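Long-range contact in EF-P arginine 32 rhamnosyl-transferase (Pseudomonas putida KT2440, PDB 5NV8), which belongs to the EarP family of elongation factor P rhamnosyltransferases: residues F176-F186 with D270-C278. Residues are numbered along the deposited sequence; the frame is centred on the assembly and turned at random.
Sequences FQQSAEARRAF and DFDRLLWSC. With TRH (2'-deoxy-thymidine-beta-L-rhamnose), chain B.
F176 offers the face of its ring to the edge of the W276 indole, an offset edge-to-face pair with planes 60° apart, while its own edge meets the S277 hydroxyl, with CE2 3.3 Å from OG in the ring plane. That hydroxyl donates to R273 O, so its oxygen can face the C-H edge of F176, where serine is small enough to fit. Q177 is long enough to reach the last helical turn: its extended chain carries NE2 to W276 O (3.0 Å, 159° at the hydrogen), on a lone pair in the carbonyl plane. The long R183 chain adds a weak hydrogen bond from NH2 to this oxygen, where the helix runs out of amides. In F186, chi1 of 174° swings the ring toward helix 268-277, a large flat knob filling the hole among D270, R273, L274 and S277. R273 CB lies 3.5 Å from the ring centroid in a CH-pi contact, and the bent arginine chain brings a guanidinium face over F186 CD1. Side-on, NE and NH2 both grip D270 OD1, fixing that guanidinium. Helices 169-177 and 180-189 thus cover one side of helix 268-277; F271 points away, one ring face against 2'-deoxy-thymidine-beta-L-rhamnose, and L275 and C278 pack on strand 199-203.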
loop_
_atom_site.group_PDB
_atom_site.type_symbol
_atom_site.label_atom_id
_atom_site.label_comp_id
_atom_site.label_asym_id
_atom_site.label_seq_id
_atom_site.Cartn_x
_atom_site.Cartn_y
_atom_site.Cartn_z
ATOM N N PHE A 176 -2.377 -6.974 16.433
ATOM C CA PHE A 176 -0.939 -6.804 16.243
ATOM C C PHE A 176 -0.451 -5.512 16.887
ATOM O O PHE A 176 0.552 -5.507 17.611
ATOM C CB PHE A 176 -0.608 -6.826 14.749
ATOM C CG PHE A 176 0.852 -6.640 14.446
ATOM C CD1 PHE A 176 1.702 -7.729 14.374
ATOM C CD2 PHE A 176 1.372 -5.375 14.229
ATOM C CE1 PHE A 176 3.044 -7.561 14.092
ATOM C CE2 PHE A 176 2.711 -5.201 13.950
ATOM C CZ PHE A 176 3.548 -6.295 13.879
ATOM N N GLN A 177 -1.150 -4.402 16.636
ATOM C CA GLN A 177 -0.727 -3.102 17.143
ATOM C C GLN A 177 -0.958 -2.940 18.640
ATOM O O GLN A 177 -0.404 -2.007 19.233
ATOM C CB GLN A 177 -1.452 -1.985 16.390
ATOM C CG GLN A 177 -1.163 -1.957 14.900
ATOM C CD GLN A 177 -1.888 -0.832 14.180
ATOM O OE1 GLN A 177 -3.022 -0.485 14.520
ATOM N NE2 GLN A 177 -1.234 -0.254 13.180
ATOM N N GLN A 178 -1.756 -3.808 19.261
ATOM C CA GLN A 178 -2.027 -3.737 20.690
ATOM C C GLN A 178 -1.170 -4.697 21.503
ATOM O O GLN A 178 -1.296 -4.730 22.731
ATOM C CB GLN A 178 -3.509 -4.017 20.965
ATOM C CG GLN A 178 -4.431 -2.832 20.717
ATOM C CD GLN A 178 -5.894 -3.240 20.621
ATOM O OE1 GLN A 178 -6.225 -4.426 20.637
ATOM N NE2 GLN A 178 -6.778 -2.252 20.515
ATOM N N SER A 179 -0.308 -5.475 20.854
ATOM C CA SER A 179 0.589 -6.405 21.527
ATOM C C SER A 179 2.015 -5.896 21.375
ATOM O O SER A 179 2.532 -5.813 20.255
ATOM C CB SER A 179 0.450 -7.815 20.953
ATOM O OG SER A 179 -0.818 -8.368 21.262
ATOM N N ALA A 180 2.647 -5.554 22.503
ATOM C CA ALA A 180 3.978 -4.960 22.454
ATOM C C ALA A 180 5.039 -5.973 22.050
ATOM O O ALA A 180 6.015 -5.611 21.381
ATOM C CB ALA A 180 4.329 -4.340 23.806
ATOM N N GLU A 181 4.876 -7.237 22.443
ATOM C CA GLU A 181 5.863 -8.250 22.087
ATOM C C GLU A 181 5.712 -8.684 20.634
ATOM O O GLU A 181 6.713 -8.952 19.958
ATOM C CB GLU A 181 5.748 -9.452 23.028
ATOM C CG GLU A 181 6.436 -10.711 22.524
ATOM C CD GLU A 181 7.923 -10.725 22.829
ATOM O OE1 GLU A 181 8.707 -10.233 21.988
ATOM O OE2 GLU A 181 8.307 -11.234 23.903
ATOM N N ALA A 182 4.474 -8.759 20.139
ATOM C CA ALA A 182 4.264 -9.054 18.725
ATOM C C ALA A 182 4.951 -8.018 17.845
ATOM O O ALA A 182 5.547 -8.360 16.816
ATOM C CB ALA A 182 2.769 -9.118 18.416
ATOM N N ARG A 183 4.886 -6.744 18.240
ATOM C CA ARG A 183 5.613 -5.710 17.514
ATOM C C ARG A 183 7.117 -5.938 17.594
ATOM O O ARG A 183 7.838 -5.731 16.611
ATOM C CB ARG A 183 5.250 -4.332 18.066
ATOM C CG ARG A 183 3.804 -3.934 17.837
ATOM C CD ARG A 183 3.579 -2.477 18.198
ATOM N NE ARG A 183 2.877 -1.751 17.145
ATOM C CZ ARG A 183 2.581 -0.457 17.202
ATOM N NH1 ARG A 183 2.930 0.256 18.265
ATOM N NH2 ARG A 183 1.940 0.126 16.198
ATOM N N ARG A 184 7.605 -6.376 18.758
ATOM C CA ARG A 184 9.037 -6.592 18.927
ATOM C C ARG A 184 9.508 -7.815 18.150
ATOM O O ARG A 184 10.610 -7.814 17.591
ATOM C CB ARG A 184 9.373 -6.739 20.411
ATOM N N ALA A 185 8.684 -8.863 18.099
ATOM C CA ALA A 185 9.091 -10.096 17.432
ATOM C C ALA A 185 9.269 -9.884 15.933
ATOM O O ALA A 185 10.284 -10.294 15.355
ATOM C CB ALA A 185 8.070 -11.200 17.706
ATOM N N PHE A 186 8.297 -9.238 15.282
ATOM C CA PHE A 186 8.366 -9.082 13.832
ATOM C C PHE A 186 9.529 -8.185 13.418
ATOM O O PHE A 186 10.246 -8.494 12.459
ATOM C CB PHE A 186 7.055 -8.519 13.289
ATOM C CG PHE A 186 7.105 -8.205 11.822
ATOM C CD1 PHE A 186 7.333 -9.210 10.897
ATOM C CD2 PHE A 186 6.966 -6.904 11.369
ATOM C CE1 PHE A 186 7.397 -8.931 9.549
ATOM C CE2 PHE A 186 7.032 -6.618 10.018
ATOM C CZ PHE A 186 7.245 -7.636 9.106
ATOM N N ASP A 270 3.671 -10.203 5.687
ATOM C CA ASP A 270 4.660 -9.495 6.489
ATOM C C ASP A 270 4.780 -8.035 6.071
ATOM O O ASP A 270 5.129 -7.183 6.896
ATOM C CB ASP A 270 6.013 -10.198 6.402
ATOM C CG ASP A 270 6.088 -11.422 7.294
ATOM O OD1 ASP A 270 5.870 -11.287 8.516
ATOM O OD2 ASP A 270 6.370 -12.522 6.776
ATOM N N PHE A 271 4.487 -7.723 4.805
ATOM C CA PHE A 271 4.418 -6.325 4.397
ATOM C C PHE A 271 3.274 -5.601 5.095
ATOM O O PHE A 271 3.383 -4.402 5.377
ATOM C CB PHE A 271 4.270 -6.221 2.878
ATOM C CG PHE A 271 4.218 -4.807 2.371
ATOM C CD1 PHE A 271 5.367 -4.035 2.312
ATOM C CD2 PHE A 271 3.020 -4.248 1.956
ATOM C CE1 PHE A 271 5.324 -2.731 1.852
ATOM C CE2 PHE A 271 2.970 -2.944 1.490
ATOM C CZ PHE A 271 4.123 -2.185 1.440
ATOM N N ASP A 272 2.172 -6.305 5.377
ATOM C CA ASP A 272 1.126 -5.729 6.216
ATOM C C ASP A 272 1.646 -5.459 7.623
ATOM O O ASP A 272 1.374 -4.400 8.202
ATOM C CB ASP A 272 -0.088 -6.658 6.270
ATOM C CG ASP A 272 -0.943 -6.583 5.018
ATOM O OD1 ASP A 272 -1.080 -5.478 4.446
ATOM O OD2 ASP A 272 -1.484 -7.633 4.610
ATOM N N ARG A 273 2.392 -6.411 8.189
ATOM C CA ARG A 273 2.985 -6.207 9.506
ATOM C C ARG A 273 3.940 -5.020 9.495
ATOM O O ARG A 273 4.027 -4.273 10.476
ATOM C CB ARG A 273 3.707 -7.478 9.961
ATOM C CG ARG A 273 2.929 -8.772 9.726
ATOM C CD ARG A 273 3.150 -9.780 10.851
ATOM N NE ARG A 273 4.290 -10.660 10.591
ATOM C CZ ARG A 273 4.899 -11.393 11.520
ATOM N NH1 ARG A 273 4.482 -11.353 12.778
ATOM N NH2 ARG A 273 5.929 -12.163 11.193
ATOM N N LEU A 274 4.661 -4.828 8.388
ATOM C CA LEU A 274 5.511 -3.650 8.247
ATOM C C LEU A 274 4.687 -2.370 8.318
ATOM O O LEU A 274 5.001 -1.459 9.092
ATOM C CB LEU A 274 6.287 -3.718 6.931
ATOM C CG LEU A 274 7.421 -2.701 6.760
ATOM C CD1 LEU A 274 8.383 -2.759 7.936
ATOM C CD2 LEU A 274 8.157 -2.931 5.454
ATOM N N LEU A 275 3.620 -2.289 7.516
ATOM C CA LEU A 275 2.780 -1.094 7.513
ATOM C C LEU A 275 2.192 -0.827 8.894
ATOM O O LEU A 275 2.177 0.318 9.359
ATOM C CB LEU A 275 1.664 -1.235 6.478
ATOM C CG LEU A 275 2.070 -1.348 5.006
ATOM C CD1 LEU A 275 0.846 -1.596 4.135
ATOM C CD2 LEU A 275 2.815 -0.100 4.546
ATOM N N TRP A 276 1.707 -1.875 9.567
ATOM C CA TRP A 276 1.129 -1.718 10.896
ATOM C C TRP A 276 2.156 -1.270 11.930
ATOM O O TRP A 276 1.770 -0.730 12.973
ATOM C CB TRP A 276 0.484 -3.031 11.351
ATOM C CG TRP A 276 -0.531 -3.588 10.395
ATOM C CD1 TRP A 276 -1.170 -2.916 9.390
ATOM C CD2 TRP A 276 -1.025 -4.935 10.350
ATOM N NE1 TRP A 276 -2.030 -3.759 8.728
ATOM C CE2 TRP A 276 -1.957 -5.004 9.296
ATOM C CE3 TRP A 276 -0.768 -6.089 11.100
ATOM C CZ2 TRP A 276 -2.635 -6.178 8.974
ATOM C CZ3 TRP A 276 -1.442 -7.254 10.779
ATOM C CH2 TRP A 276 -2.366 -7.289 9.726
ATOM N N SER A 277 3.449 -1.473 11.667
ATOM C CA SER A 277 4.486 -1.216 12.658
ATOM C C SER A 277 5.007 0.216 12.633
ATOM O O SER A 277 5.452 0.717 13.673
ATOM C CB SER A 277 5.650 -2.189 12.451
ATOM O OG SER A 277 5.322 -3.479 12.946
ATOM N N CYS A 278 4.952 0.884 11.487
ATOM C CA CYS A 278 5.550 2.198 11.306
ATOM C C CYS A 278 4.533 3.306 11.577
ATOM O O CYS A 278 3.320 3.116 11.463
ATOM C CB CYS A 278 6.099 2.337 9.883
ATOM S SG CYS A 278 7.185 1.016 9.350
HETATM O O4P TRH B . 3.992 0.048 -8.387
HETATM P P2 TRH B . 3.269 -1.195 -8.015
HETATM O O3P TRH B . 4.254 -2.478 -7.965
HETATM O O1 TRH B . 2.061 -1.534 -9.025
HETATM C C1 TRH B . 1.836 -0.646 -10.139
HETATM C C2 TRH B . 0.567 -1.043 -10.907
HETATM O O2 TRH B . 0.403 -2.461 -10.938
HETATM C C3 TRH B . 0.659 -0.568 -12.362
HETATM O O3 TRH B . 1.443 -1.498 -13.120
HETATM C C4 TRH B . 1.329 0.790 -12.405
HETATM O O4 TRH B . 0.583 1.708 -11.586
HETATM O OPP TRH B . 2.646 -1.071 -6.529
HETATM P P TRH B . 1.520 -2.102 -6.053
HETATM O O1P TRH B . 0.273 -2.036 -6.855
HETATM O O2P TRH B . 1.235 -1.813 -4.491
HETATM O "O5'" TRH B . 2.181 -3.570 -6.068
HETATM C "C5'" TRH B . 3.076 -3.957 -5.028
HETATM C "C4'" TRH B . 2.732 -5.375 -4.607
HETATM O "O4'" TRH B . 3.929 -5.921 -3.988
HETATM C "C3'" TRH B . 1.711 -5.319 -3.487
HETATM O "O3'" TRH B . 1.191 -6.634 -3.253
HETATM C "C2'" TRH B . 2.634 -4.945 -2.350
HETATM C "C1'" TRH B . 3.583 -6.092 -2.592
HETATM N N11 TRH B . 4.797 -6.077 -1.747
HETATM C C21 TRH B . 5.124 -7.190 -1.080
HETATM O O21 TRH B . 4.418 -8.194 -1.164
HETATM N N31 TRH B . 6.264 -7.224 -0.283
HETATM C C41 TRH B . 7.082 -6.106 -0.168
HETATM O O41 TRH B . 8.082 -6.161 0.545
HETATM C C51 TRH B . 6.750 -4.949 -0.860
HETATM C C5A TRH B . 7.562 -3.827 -0.753
HETATM C C61 TRH B . 5.608 -4.929 -1.657
#